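Local coordinates for DUF1780 domain-containing protein (Pseudomonas aeruginosa, PDB 1Y0K) that is of unknown function but belongs to a putative endonuclease family of the PDDEXK nuclease clan, at residues L172-P177 with R181-H186; L41-R46 with P190-A195; Q35-A40 with A65-F70; D28-V33 with P57-F62. One frame throughout, in Å; residues are numbered along the deposited sequence.

Overall arrangement
The four contacts illustrate how one helix and one sheet share the work of building a core. Interactions 3 and 4 both use helix 26-40: near its C-terminal end it lays a phenylalanine against strand 65-73, and further back it meets the neighbouring strand 60-62, where buried carboxylates and a bridging water join the valine packing. Interaction 1 is a buried hairpin in the same mixed sheet, held chiefly by backbone hydrogen bonds, and its Ser173 and Val182 touch Phe37 of interaction 3. Interaction 2 lies farther out and is only partly buried; there the loop after helix 26-40 meets the short helix following the hairpin through a few carbon contacts.

Interaction 1. Residues L172-P177 with R181-H186; sequences LSMVGP and RVLFAH
A chi1 of 173° turns the Leu172 side chain past its own carbonyl carbon and against Leu183 and Phe184, while in Phe184 a chi1 of 72° sets CG between the backbone N and the carbonyl carbon and so brings the ring over Leu172. Leu172 N sits above the centre of one ring face, and Leu172 CB comes 3.6 Å from Phe184 CE2. Leu183 runs alongside Leu172, pointing the same way, with its CD1 3.8 Å from Leu172 CD2. The other Leu183 methyl, CD2, meets CE of Met174, modelled as selenomethionine; at 3.5 Å this is a tight carbon pair, made by a Met174 chain that bends at its last torsion.

Two backbone donors share Leu172 O, both in the carbonyl plane: Leu183 N at 2.8 Å and the straighter Phe184 N at 3.3 Å. Leu172 N returns a bond to Phe184 O. Further along, pairing is regular, Met174 N reaching Arg181 O at 2.8 Å and Arg181 N reaching Met174 O at 2.9 Å. Between these bonded pairs Ser173 faces Val182 on the other side of the sheet, OG lying 3.7 Å from Val182 CG2, where Phe37 and Leu193 cover them. The Arg181 guanidinium leads away to Ser200. One residue facing two across antiparallel strands is a classic beta bulge, set here in the hairpin of strands 171-175 and 179-185 within the mixed central sheet.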
loop_
_atom_site.group_PDB
_atom_site.type_symbol
_atom_site.label_atom_id
_atom_site.label_comp_id
_atom_site.label_asym_id
_atom_site.label_seq_id
_atom_site.Cartn_x
_atom_site.Cartn_y
_atom_site.Cartn_z
ATOM N N LEU A 172 5.489 -2.534 -6.651
ATOM C CA LEU A 172 4.138 -2.297 -6.158
ATOM C C LEU A 172 4.065 -2.962 -4.809
ATOM O O LEU A 172 4.419 -4.131 -4.672
ATOM C CB LEU A 172 3.095 -2.901 -7.094
ATOM C CG LEU A 172 1.626 -2.889 -6.631
ATOM C CD1 LEU A 172 1.105 -1.464 -6.392
ATOM C CD2 LEU A 172 0.761 -3.602 -7.643
ATOM N N SER A 173 3.598 -2.196 -3.832
ATOM C CA SER A 173 3.451 -2.664 -2.463
ATOM C C SER A 173 2.101 -2.225 -1.924
ATOM O O SER A 173 1.517 -1.252 -2.415
ATOM C CB SER A 173 4.567 -2.108 -1.580
ATOM O OG SER A 173 5.849 -2.432 -2.093
HETATM N N MSE A 174 1.614 -2.953 -0.916
HETATM C CA MSE A 174 0.390 -2.600 -0.197
HETATM C C MSE A 174 0.656 -2.507 1.298
HETATM O O MSE A 174 1.468 -3.251 1.857
HETATM C CB MSE A 174 -0.699 -3.660 -0.388
HETATM C CG MSE A 174 -1.189 -3.914 -1.799
HETATM SE SE MSE A 174 -2.392 -5.315 -1.761
HETATM C CE MSE A 174 -1.406 -6.638 -1.169
ATOM N N VAL A 175 -0.052 -1.600 1.946
ATOM C CA VAL A 175 -0.040 -1.530 3.406
ATOM C C VAL A 175 -1.439 -1.151 3.874
ATOM O O VAL A 175 -2.143 -0.403 3.212
ATOM C CB VAL A 175 1.034 -0.539 3.939
ATOM C CG1 VAL A 175 0.741 0.908 3.506
ATOM C CG2 VAL A 175 1.152 -0.627 5.482
ATOM N N GLY A 176 -1.846 -1.697 5.014
ATOM C CA GLY A 176 -3.100 -1.300 5.638
ATOM C C GLY A 176 -2.995 -1.563 7.123
ATOM O O GLY A 176 -1.952 -1.984 7.604
ATOM N N PRO A 177 -4.082 -1.317 7.867
ATOM C CA PRO A 177 -4.003 -1.550 9.304
ATOM C C PRO A 177 -3.672 -3.006 9.662
ATOM O O PRO A 177 -3.067 -3.259 10.710
ATOM C CB PRO A 177 -5.395 -1.133 9.807
ATOM C CG PRO A 177 -5.920 -0.183 8.724
ATOM C CD PRO A 177 -5.385 -0.776 7.447
ATOM N N ARG A 181 2.642 -5.847 2.322
ATOM C CA ARG A 181 3.262 -6.794 1.414
ATOM C C ARG A 181 3.862 -6.058 0.227
ATOM O O ARG A 181 3.225 -5.175 -0.350
ATOM C CB ARG A 181 2.235 -7.820 0.917
ATOM C CG ARG A 181 2.811 -8.834 -0.072
ATOM C CD ARG A 181 1.733 -9.815 -0.544
ATOM N NE ARG A 181 2.256 -10.725 -1.563
ATOM C CZ ARG A 181 2.812 -11.910 -1.305
ATOM N NH1 ARG A 181 2.891 -12.373 -0.061
ATOM N NH2 ARG A 181 3.274 -12.651 -2.303
ATOM N N VAL A 182 5.088 -6.428 -0.122
ATOM C CA VAL A 182 5.673 -6.009 -1.396
ATOM C C VAL A 182 5.199 -7.031 -2.440
ATOM O O VAL A 182 5.534 -8.226 -2.347
ATOM C CB VAL A 182 7.227 -5.980 -1.316
ATOM C CG1 VAL A 182 7.832 -5.609 -2.677
ATOM C CG2 VAL A 182 7.689 -5.002 -0.227
ATOM N N LEU A 183 4.392 -6.581 -3.406
ATOM C CA LEU A 183 3.840 -7.487 -4.430
ATOM C C LEU A 183 4.869 -7.867 -5.477
ATOM O O LEU A 183 4.952 -9.032 -5.870
ATOM C CB LEU A 183 2.595 -6.908 -5.111
ATOM C CG LEU A 183 1.387 -6.615 -4.216
ATOM C CD1 LEU A 183 0.170 -6.281 -5.064
ATOM C CD2 LEU A 183 1.078 -7.809 -3.306
ATOM N N PHE A 184 5.632 -6.879 -5.943
ATOM C CA PHE A 184 6.759 -7.128 -6.834
ATOM C C PHE A 184 7.734 -5.971 -6.773
ATOM O O PHE A 184 7.371 -4.862 -6.393
ATOM C CB PHE A 184 6.308 -7.411 -8.287
ATOM C CG PHE A 184 5.783 -6.200 -9.042
ATOM C CD1 PHE A 184 6.656 -5.311 -9.675
ATOM C CD2 PHE A 184 4.410 -5.996 -9.179
ATOM C CE1 PHE A 184 6.171 -4.215 -10.395
ATOM C CE2 PHE A 184 3.910 -4.914 -9.907
ATOM C CZ PHE A 184 4.789 -4.019 -10.516
ATOM N N ALA A 185 8.986 -6.236 -7.141
ATOM C CA ALA A 185 9.984 -5.179 -7.205
ATOM C C ALA A 185 11.067 -5.603 -8.177
ATOM O O ALA A 185 11.651 -6.684 -8.023
ATOM C CB ALA A 185 10.566 -4.905 -5.840
ATOM N N HIS A 186 11.291 -4.777 -9.197
ATOM C CA HIS A 186 12.299 -5.071 -10.211
ATOM C C HIS A 186 13.710 -4.888 -9.663
ATOM O O HIS A 186 13.913 -4.251 -8.633
ATOM C CB HIS A 186 12.107 -4.197 -11.448
ATOM C CG HIS A 186 10.976 -4.625 -12.324
ATOM N ND1 HIS A 186 11.100 -5.626 -13.269
ATOM C CD2 HIS A 186 9.705 -4.172 -12.419
ATOM C CE1 HIS A 186 9.949 -5.772 -13.901
ATOM N NE2 HIS A 186 9.086 -4.905 -13.401
#

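Interaction 2. Residues L41-R46 with P190-A195; sequences LNVPYR and PEFLRA
Val43 packs on Phe192 just beyond the Schellman motif that closes helix 26-40, so the contact shows how a helix terminus can be tied to a distant part of the chain. Asn42 takes the positive phi (55°) that the motif needs, and Val43 N probably bonds back to Leu38 O. The Val43 side chain also rests on Leu38, the apolar pairing often seen across such a turn.

The polar bonds lie within each segment or run to its chain neighbours. Pro190 occupies the N-cap of the short helix 191-194, and Ala195 N bonds to Glu191 O at 2.8 Å in its single turn. Phe192 O accepts from the Asn196 side chain, so the carbonyl near Leu41 has a partner of its own; Leu41 CD1 is a loose 4.3 Å from that Phe192 O.

Between the two segments the packing is apolar and slight. Phe192 is also flanked by Leu38, Ala65 and Phe67, placing its ring between the helix end and the beginning of strand 65-73. The Val43 and Phe192 side chains cross at about a right angle, and a single methyl does the touching: Val43 CG2 reaches the root of the aromatic group, 3.8 Å from Phe192 CB and 4.0 Å from Phe192 CD1.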
loop_
_atom_site.group_PDB
_atom_site.type_symbol
_atom_site.label_atom_id
_atom_site.label_comp_id
_atom_site.label_asym_id
_atom_site.label_seq_id
_atom_site.Cartn_x
_atom_site.Cartn_y
_atom_site.Cartn_z
ATOM N N LEU A 41 8.000 -3.003 7.603
ATOM C CA LEU A 41 9.142 -3.743 7.081
ATOM C C LEU A 41 10.377 -3.629 7.954
ATOM O O LEU A 41 11.426 -4.170 7.598
ATOM C CB LEU A 41 9.489 -3.280 5.663
ATOM C CG LEU A 41 8.378 -3.374 4.616
ATOM C CD1 LEU A 41 8.961 -3.086 3.238
ATOM C CD2 LEU A 41 7.742 -4.737 4.645
ATOM N N ASN A 42 10.242 -2.921 9.076
ATOM C CA ASN A 42 11.354 -2.678 9.990
ATOM C C ASN A 42 12.542 -2.034 9.263
ATOM O O ASN A 42 13.694 -2.456 9.407
ATOM C CB ASN A 42 11.746 -3.987 10.698
ATOM C CG ASN A 42 12.574 -3.760 11.942
ATOM O OD1 ASN A 42 12.522 -2.696 12.556
ATOM N ND2 ASN A 42 13.340 -4.773 12.330
ATOM N N VAL A 43 12.241 -1.014 8.461
ATOM C CA VAL A 43 13.252 -0.274 7.725
ATOM C C VAL A 43 13.457 1.042 8.474
ATOM O O VAL A 43 12.521 1.840 8.595
ATOM C CB VAL A 43 12.805 -0.008 6.254
ATOM C CG1 VAL A 43 13.761 0.953 5.557
ATOM C CG2 VAL A 43 12.681 -1.321 5.483
ATOM N N PRO A 44 14.671 1.261 9.007
ATOM C CA PRO A 44 14.955 2.492 9.763
ATOM C C PRO A 44 14.845 3.766 8.926
ATOM O O PRO A 44 15.173 3.773 7.738
ATOM C CB PRO A 44 16.398 2.305 10.239
ATOM C CG PRO A 44 16.966 1.222 9.378
ATOM C CD PRO A 44 15.836 0.359 8.933
ATOM N N TYR A 45 14.387 4.843 9.555
ATOM C CA TYR A 45 14.312 6.129 8.883
ATOM C C TYR A 45 14.446 7.267 9.882
ATOM O O TYR A 45 14.167 7.105 11.074
ATOM C CB TYR A 45 12.993 6.255 8.104
ATOM C CG TYR A 45 11.728 6.219 8.943
ATOM C CD1 TYR A 45 11.208 7.389 9.496
ATOM C CD2 TYR A 45 11.035 5.022 9.157
ATOM C CE1 TYR A 45 10.046 7.373 10.247
ATOM C CE2 TYR A 45 9.866 4.993 9.920
ATOM C CZ TYR A 45 9.382 6.175 10.461
ATOM O OH TYR A 45 8.225 6.175 11.204
ATOM N N ARG A 46 14.886 8.413 9.384
ATOM C CA ARG A 46 14.816 9.647 10.143
ATOM C C ARG A 46 13.826 10.535 9.406
ATOM O O ARG A 46 13.593 10.344 8.210
ATOM C CB ARG A 46 16.191 10.306 10.238
ATOM C CG ARG A 46 17.268 9.433 10.875
ATOM C CD ARG A 46 18.547 10.225 11.134
ATOM N NE ARG A 46 18.292 11.401 11.968
ATOM C CZ ARG A 46 18.308 11.405 13.298
ATOM N NH1 ARG A 46 18.583 10.293 13.972
ATOM N NH2 ARG A 46 18.052 12.528 13.958
ATOM N N PRO A 190 14.819 -0.144 -4.818
ATOM C CA PRO A 190 15.553 -0.129 -3.555
ATOM C C PRO A 190 15.665 -1.508 -2.923
ATOM O O PRO A 190 14.723 -2.304 -2.976
ATOM C CB PRO A 190 14.688 0.770 -2.678
ATOM C CG PRO A 190 14.137 1.759 -3.629
ATOM C CD PRO A 190 13.884 0.997 -4.908
ATOM N N GLU A 191 16.813 -1.786 -2.319
ATOM C CA GLU A 191 17.058 -3.107 -1.759
ATOM C C GLU A 191 16.044 -3.507 -0.681
ATOM O O GLU A 191 15.685 -4.686 -0.587
ATOM C CB GLU A 191 18.492 -3.194 -1.237
ATOM C CG GLU A 191 18.893 -4.558 -0.734
ATOM C CD GLU A 191 20.043 -4.473 0.239
ATOM O OE1 GLU A 191 20.079 -3.497 1.021
ATOM O OE2 GLU A 191 20.907 -5.375 0.226
ATOM N N PHE A 192 15.560 -2.541 0.106
ATOM C CA PHE A 192 14.583 -2.844 1.155
ATOM C C PHE A 192 13.266 -3.395 0.603
ATOM O O PHE A 192 12.603 -4.189 1.258
ATOM C CB PHE A 192 14.368 -1.680 2.146
ATOM C CG PHE A 192 13.622 -0.494 1.577
ATOM C CD1 PHE A 192 12.224 -0.460 1.577
ATOM C CD2 PHE A 192 14.318 0.607 1.077
ATOM C CE1 PHE A 192 11.530 0.641 1.053
ATOM C CE2 PHE A 192 13.632 1.724 0.559
ATOM C CZ PHE A 192 12.238 1.737 0.545
ATOM N N LEU A 193 12.906 -2.990 -0.611
ATOM C CA LEU A 193 11.755 -3.588 -1.285
ATOM C C LEU A 193 12.043 -5.027 -1.725
ATOM O O LEU A 193 11.280 -5.942 -1.429
ATOM C CB LEU A 193 11.315 -2.724 -2.474
ATOM C CG LEU A 193 10.715 -1.371 -2.076
ATOM C CD1 LEU A 193 10.451 -0.512 -3.308
ATOM C CD2 LEU A 193 9.431 -1.557 -1.252
ATOM N N ARG A 194 13.163 -5.218 -2.419
ATOM C CA ARG A 194 13.536 -6.533 -2.928
ATOM C C ARG A 194 13.711 -7.561 -1.817
ATOM O O ARG A 194 13.312 -8.720 -1.965
ATOM C CB ARG A 194 14.785 -6.421 -3.801
ATOM C CG ARG A 194 14.433 -5.838 -5.175
ATOM C CD ARG A 194 15.599 -5.834 -6.145
ATOM N NE ARG A 194 16.640 -4.912 -5.705
ATOM C CZ ARG A 194 17.784 -5.297 -5.144
ATOM N NH1 ARG A 194 18.038 -6.591 -4.967
ATOM N NH2 ARG A 194 18.671 -4.392 -4.760
ATOM N N ALA A 195 14.257 -7.102 -0.692
ATOM C CA ALA A 195 14.492 -7.946 0.486
ATOM C C ALA A 195 13.217 -8.523 1.102
ATOM O O ALA A 195 13.262 -9.536 1.805
ATOM C CB ALA A 195 15.258 -7.165 1.538
#

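Interaction 3. Residues Q35-A40 with A65-F70; sequences QRFLEA and AGFEVF
Phe37 and Phe67 meet obliquely, the CD2-CE2 side of Phe37 against the CE1-CZ side of Phe67, with ring planes nearly perpendicular at 89° and centroids 5.8 Å apart. Two neighbouring atoms of each ring share the contact: Phe37 CE2 lies 3.9 Å from Phe67 CE1, and Phe37 CD2 lies 4.0 Å from Phe67 CZ. A chi1 of 177° extends the Phe37 ring from the helix toward the strand. In Phe67 chi1 (-76°) sets CG beside the backbone N, and Ala65 CB rests over one face of the ring, displaced toward the rim.

Around the pair, Leu142 and Leu193 adjoin Phe37, while Cys34 and Phe192 adjoin Phe67, making a largely apolar setting, with the Ser173 hydroxyl also touching Phe37. Polar groups of the helix are kept on another side: Arg36 grips Glu39 side-on, NE to OE1 at 3.0 Å and NH1 to OE2 at 2.8 Å, both oxygens being met from above the carboxylate plane. Arg36 also makes a cation-pi contact with Trp32. The arrangement is a helix packed through aromatic side chains on one face of a mixed sheet, consistent with the alpha/beta core of PDDEXK-like folds.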
loop_
_atom_site.group_PDB
_atom_site.type_symbol
_atom_site.label_atom_id
_atom_site.label_comp_id
_atom_site.label_asym_id
_atom_site.label_seq_id
_atom_site.Cartn_x
_atom_site.Cartn_y
_atom_site.Cartn_z
ATOM N N GLN A 35 5.598 6.057 6.065
ATOM C CA GLN A 35 6.137 5.708 7.387
ATOM C C GLN A 35 5.563 4.401 7.915
ATOM O O GLN A 35 6.306 3.565 8.422
ATOM C CB GLN A 35 5.888 6.826 8.393
ATOM C CG GLN A 35 6.816 8.011 8.224
ATOM C CD GLN A 35 6.657 9.000 9.363
ATOM O OE1 GLN A 35 6.765 8.640 10.538
ATOM N NE2 GLN A 35 6.392 10.236 9.026
ATOM N N ARG A 36 4.247 4.220 7.792
ATOM C CA ARG A 36 3.591 2.981 8.262
ATOM C C ARG A 36 4.155 1.758 7.535
ATOM O O ARG A 36 4.388 0.704 8.137
ATOM C CB ARG A 36 2.067 3.051 8.070
ATOM C CG ARG A 36 1.327 4.174 8.865
ATOM C CD ARG A 36 1.535 4.131 10.414
ATOM N NE ARG A 36 2.841 4.594 10.909
ATOM C CZ ARG A 36 3.282 5.856 10.900
ATOM N NH1 ARG A 36 4.481 6.145 11.401
ATOM N NH2 ARG A 36 2.556 6.836 10.379
ATOM N N PHE A 37 4.382 1.909 6.233
ATOM C CA PHE A 37 4.945 0.831 5.406
ATOM C C PHE A 37 6.372 0.490 5.836
ATOM O O PHE A 37 6.714 -0.683 6.017
ATOM C CB PHE A 37 4.887 1.274 3.934
ATOM C CG PHE A 37 5.501 0.311 2.959
ATOM C CD1 PHE A 37 5.003 -0.981 2.820
ATOM C CD2 PHE A 37 6.537 0.726 2.124
ATOM C CE1 PHE A 37 5.545 -1.856 1.890
ATOM C CE2 PHE A 37 7.099 -0.144 1.192
ATOM C CZ PHE A 37 6.588 -1.447 1.071
ATOM N N LEU A 38 7.208 1.508 6.015
ATOM C CA LEU A 38 8.595 1.286 6.437
ATOM C C LEU A 38 8.641 0.639 7.829
ATOM O O LEU A 38 9.459 -0.248 8.077
ATOM C CB LEU A 38 9.396 2.601 6.407
ATOM C CG LEU A 38 9.593 3.222 5.014
ATOM C CD1 LEU A 38 10.235 4.599 5.151
ATOM C CD2 LEU A 38 10.402 2.323 4.085
ATOM N N GLU A 39 7.757 1.091 8.723
ATOM C CA GLU A 39 7.622 0.476 10.048
ATOM C C GLU A 39 7.219 -0.995 9.963
ATOM O O GLU A 39 7.757 -1.823 10.690
ATOM C CB GLU A 39 6.654 1.268 10.925
ATOM C CG GLU A 39 7.231 2.609 11.311
ATOM C CD GLU A 39 6.221 3.497 11.989
ATOM O OE1 GLU A 39 5.061 3.066 12.154
ATOM O OE2 GLU A 39 6.592 4.636 12.342
ATOM N N ALA A 40 6.309 -1.318 9.048
ATOM C CA ALA A 40 5.913 -2.708 8.802
ATOM C C ALA A 40 7.094 -3.577 8.390
ATOM O O ALA A 40 7.181 -4.739 8.784
ATOM C CB ALA A 40 4.826 -2.774 7.746
ATOM N N ALA A 65 13.835 5.305 -3.311
ATOM C CA ALA A 65 12.438 4.994 -3.651
ATOM C C ALA A 65 11.704 6.241 -4.116
ATOM O O ALA A 65 11.945 7.336 -3.616
ATOM C CB ALA A 65 11.699 4.356 -2.462
ATOM N N GLY A 66 10.813 6.058 -5.084
ATOM C CA GLY A 66 9.938 7.127 -5.545
ATOM C C GLY A 66 8.525 6.639 -5.284
ATOM O O GLY A 66 7.883 6.055 -6.156
ATOM N N PHE A 67 8.043 6.872 -4.071
ATOM C CA PHE A 67 6.751 6.305 -3.683
ATOM C C PHE A 67 5.602 7.091 -4.272
ATOM O O PHE A 67 5.421 8.279 -3.965
ATOM C CB PHE A 67 6.606 6.257 -2.162
ATOM C CG PHE A 67 7.384 5.146 -1.495
ATOM C CD1 PHE A 67 7.214 3.813 -1.885
ATOM C CD2 PHE A 67 8.241 5.433 -0.451
ATOM C CE1 PHE A 67 7.922 2.785 -1.253
ATOM C CE2 PHE A 67 8.936 4.417 0.207
ATOM C CZ PHE A 67 8.784 3.090 -0.204
ATOM N N GLU A 68 4.826 6.403 -5.116
ATOM C CA GLU A 68 3.605 6.932 -5.697
ATOM C C GLU A 68 2.457 6.339 -4.881
ATOM O O GLU A 68 2.146 5.151 -4.992
ATOM C CB GLU A 68 3.538 6.522 -7.169
ATOM C CG GLU A 68 2.217 6.772 -7.895
ATOM C CD GLU A 68 1.997 8.210 -8.261
ATOM O OE1 GLU A 68 2.789 9.088 -7.822
ATOM O OE2 GLU A 68 1.017 8.456 -9.009
ATOM N N VAL A 69 1.866 7.170 -4.038
ATOM C CA VAL A 69 0.954 6.684 -2.995
ATOM C C VAL A 69 -0.502 6.831 -3.422
ATOM O O VAL A 69 -0.922 7.901 -3.883
ATOM C CB VAL A 69 1.208 7.438 -1.672
ATOM C CG1 VAL A 69 0.181 7.051 -0.602
ATOM C CG2 VAL A 69 2.642 7.154 -1.192
ATOM N N PHE A 70 -1.276 5.758 -3.288
ATOM C CA PHE A 70 -2.707 5.861 -3.562
ATOM C C PHE A 70 -3.531 5.103 -2.528
ATOM O O PHE A 70 -3.007 4.253 -1.814
ATOM C CB PHE A 70 -3.037 5.446 -5.000
ATOM C CG PHE A 70 -2.815 3.986 -5.300
ATOM C CD1 PHE A 70 -3.905 3.120 -5.424
ATOM C CD2 PHE A 70 -1.524 3.482 -5.501
ATOM C CE1 PHE A 70 -3.716 1.765 -5.742
ATOM C CE2 PHE A 70 -1.316 2.117 -5.802
ATOM C CZ PHE A 70 -2.413 1.260 -5.917
#

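Interaction 4. Residues D28-V33 with P57-F62; sequences DRERWV and PPDVLF
Helix 26-40 passes close beside the start of strand 60-62, the backbones approaching to 6.4 Å between Arg31 CA and Val60 CA. Glu30 and Asp59 carry the polar part of the meeting. Their side chains cross at about a right angle, yet the carboxylate planes are only 22° apart and lie stacked, with Glu30 OE1 3.9 Å from Asp59 OD1. A water bridges them, donating to Glu30 OE1 at 2.7 Å and to Asp59 OD1 at 2.8 Å. The other two oxygens have their own partners: Lys26 forms a salt bridge with Glu30 OE2, and the backbone N of Val69 bonds to Asp59 OD2.

Val60 supplies the apolar part. Its CG2, set beside the backbone N, lies over the helix backbone, 3.9 Å from Arg31 N and 4.0 Å from Glu30 CB. The polar end of Arg31 turns away instead and grips Asp28 end-on, NH1 and NH2 both reaching OD1 from the same face of its carboxylate.

Asp59 and Val60 both face Phe67 in a classic beta bulge, and Glu68 brings a third acid near Asp59. Pro58-Asp59 followed by Glu68 on the next strand resembles the acids of the PD-(D/E)xK motif, although Phe70 stands where the lysine would be, so that a nuclease site of this clan is probable at most.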
loop_
_atom_site.group_PDB
_atom_site.type_symbol
_atom_site.label_atom_id
_atom_site.label_comp_id
_atom_site.label_asym_id
_atom_site.label_seq_id
_atom_site.Cartn_x
_atom_site.Cartn_y
_atom_site.Cartn_z
ATOM N N ASP A 28 1.228 15.173 3.975
ATOM C CA ASP A 28 1.364 14.531 5.281
ATOM C C ASP A 28 0.724 13.129 5.281
ATOM O O ASP A 28 1.298 12.185 5.812
ATOM C CB ASP A 28 0.744 15.403 6.367
ATOM C CG ASP A 28 0.857 14.784 7.749
ATOM O OD1 ASP A 28 1.980 14.767 8.302
ATOM O OD2 ASP A 28 -0.183 14.335 8.278
ATOM N N ARG A 29 -0.454 13.019 4.679
ATOM C CA ARG A 29 -1.163 11.750 4.510
ATOM C C ARG A 29 -0.303 10.736 3.755
ATOM O O ARG A 29 -0.196 9.575 4.155
ATOM C CB ARG A 29 -2.448 12.010 3.716
ATOM C CG ARG A 29 -3.507 10.937 3.790
ATOM C CD ARG A 29 -4.872 11.532 3.460
ATOM N NE ARG A 29 -4.838 12.327 2.237
ATOM C CZ ARG A 29 -5.691 13.302 1.941
ATOM N NH1 ARG A 29 -6.669 13.634 2.785
ATOM N NH2 ARG A 29 -5.559 13.949 0.793
ATOM N N GLU A 30 0.286 11.181 2.648
ATOM C CA GLU A 30 1.124 10.328 1.811
ATOM C C GLU A 30 2.400 9.911 2.533
ATOM O O GLU A 30 2.792 8.738 2.479
ATOM C CB GLU A 30 1.418 11.016 0.472
ATOM C CG GLU A 30 0.186 11.053 -0.426
ATOM C CD GLU A 30 0.154 12.229 -1.387
ATOM O OE1 GLU A 30 1.124 13.022 -1.432
ATOM O OE2 GLU A 30 -0.873 12.366 -2.093
ATOM N N ARG A 31 3.027 10.857 3.230
ATOM C CA ARG A 31 4.216 10.553 4.033
ATOM C C ARG A 31 3.867 9.574 5.162
ATOM O O ARG A 31 4.623 8.640 5.450
ATOM C CB ARG A 31 4.822 11.832 4.609
ATOM C CG ARG A 31 6.246 11.640 5.109
ATOM C CD ARG A 31 6.594 12.597 6.225
ATOM N NE ARG A 31 5.738 12.336 7.373
ATOM C CZ ARG A 31 4.746 13.121 7.761
ATOM N NH1 ARG A 31 3.996 12.764 8.792
ATOM N NH2 ARG A 31 4.504 14.259 7.125
ATOM N N TRP A 32 2.707 9.775 5.778
ATOM C CA TRP A 32 2.250 8.905 6.855
ATOM C C TRP A 32 2.148 7.467 6.337
ATOM O O TRP A 32 2.603 6.549 7.003
ATOM C CB TRP A 32 0.905 9.416 7.402
ATOM C CG TRP A 32 0.212 8.544 8.439
ATOM C CD1 TRP A 32 0.289 8.666 9.793
ATOM C CD2 TRP A 32 -0.702 7.469 8.181
ATOM N NE1 TRP A 32 -0.502 7.710 10.406
ATOM C CE2 TRP A 32 -1.124 6.966 9.437
ATOM C CE3 TRP A 32 -1.204 6.875 7.007
ATOM C CZ2 TRP A 32 -2.020 5.894 9.553
ATOM C CZ3 TRP A 32 -2.105 5.805 7.118
ATOM C CH2 TRP A 32 -2.505 5.329 8.388
ATOM N N VAL A 33 1.582 7.277 5.145
ATOM C CA VAL A 33 1.487 5.929 4.553
ATOM C C VAL A 33 2.883 5.309 4.393
ATOM O O VAL A 33 3.110 4.145 4.752
ATOM C CB VAL A 33 0.758 5.945 3.194
ATOM C CG1 VAL A 33 0.874 4.592 2.503
ATOM C CG2 VAL A 33 -0.722 6.300 3.394
ATOM N N PRO A 57 4.291 12.494 -10.907
ATOM C CA PRO A 57 4.680 11.527 -9.876
ATOM C C PRO A 57 6.202 11.497 -9.701
ATOM O O PRO A 57 6.924 11.963 -10.590
ATOM C CB PRO A 57 4.193 10.201 -10.458
ATOM C CG PRO A 57 4.298 10.394 -11.953
ATOM C CD PRO A 57 4.025 11.844 -12.205
ATOM N N PRO A 58 6.695 10.930 -8.591
ATOM C CA PRO A 58 5.930 10.310 -7.502
ATOM C C PRO A 58 5.469 11.323 -6.447
ATOM O O PRO A 58 5.420 12.526 -6.726
ATOM C CB PRO A 58 6.944 9.335 -6.904
ATOM C CG PRO A 58 8.265 10.066 -7.060
ATOM C CD PRO A 58 8.150 10.849 -8.348
ATOM N N ASP A 59 5.143 10.836 -5.248
ATOM C CA ASP A 59 4.668 11.690 -4.152
ATOM C C ASP A 59 5.716 11.909 -3.079
ATOM O O ASP A 59 5.885 13.031 -2.584
ATOM C CB ASP A 59 3.416 11.098 -3.499
ATOM C CG ASP A 59 2.254 10.984 -4.466
ATOM O OD1 ASP A 59 1.897 12.000 -5.111
ATOM O OD2 ASP A 59 1.691 9.876 -4.579
ATOM N N VAL A 60 6.399 10.830 -2.707
ATOM C CA VAL A 60 7.334 10.853 -1.594
ATOM C C VAL A 60 8.624 10.153 -1.982
ATOM O O VAL A 60 8.612 8.982 -2.381
ATOM C CB VAL A 60 6.725 10.170 -0.334
ATOM C CG1 VAL A 60 7.749 10.105 0.802
ATOM C CG2 VAL A 60 5.449 10.892 0.120
ATOM N N LEU A 61 9.740 10.875 -1.862
ATOM C CA LEU A 61 11.061 10.291 -2.064
ATOM C C LEU A 61 11.622 9.777 -0.746
ATOM O O LEU A 61 11.542 10.454 0.276
ATOM C CB LEU A 61 12.037 11.312 -2.676
ATOM C CG LEU A 61 11.583 12.071 -3.937
ATOM C CD1 LEU A 61 12.590 13.162 -4.315
ATOM C CD2 LEU A 61 11.384 11.126 -5.108
ATOM N N PHE A 62 12.180 8.575 -0.776
ATOM C CA PHE A 62 12.870 8.024 0.395
ATOM C C PHE A 62 13.980 7.102 -0.060
ATOM O O PHE A 62 13.713 6.048 -0.631
ATOM C CB PHE A 62 11.892 7.249 1.294
ATOM C CG PHE A 62 12.566 6.484 2.403
ATOM C CD1 PHE A 62 12.983 7.141 3.556
ATOM C CD2 PHE A 62 12.790 5.118 2.297
ATOM C CE1 PHE A 62 13.633 6.441 4.587
ATOM C CE2 PHE A 62 13.427 4.406 3.326
ATOM C CZ PHE A 62 13.849 5.069 4.469
HETATM O O HOH W 1 1.844 14.375 -3.642
#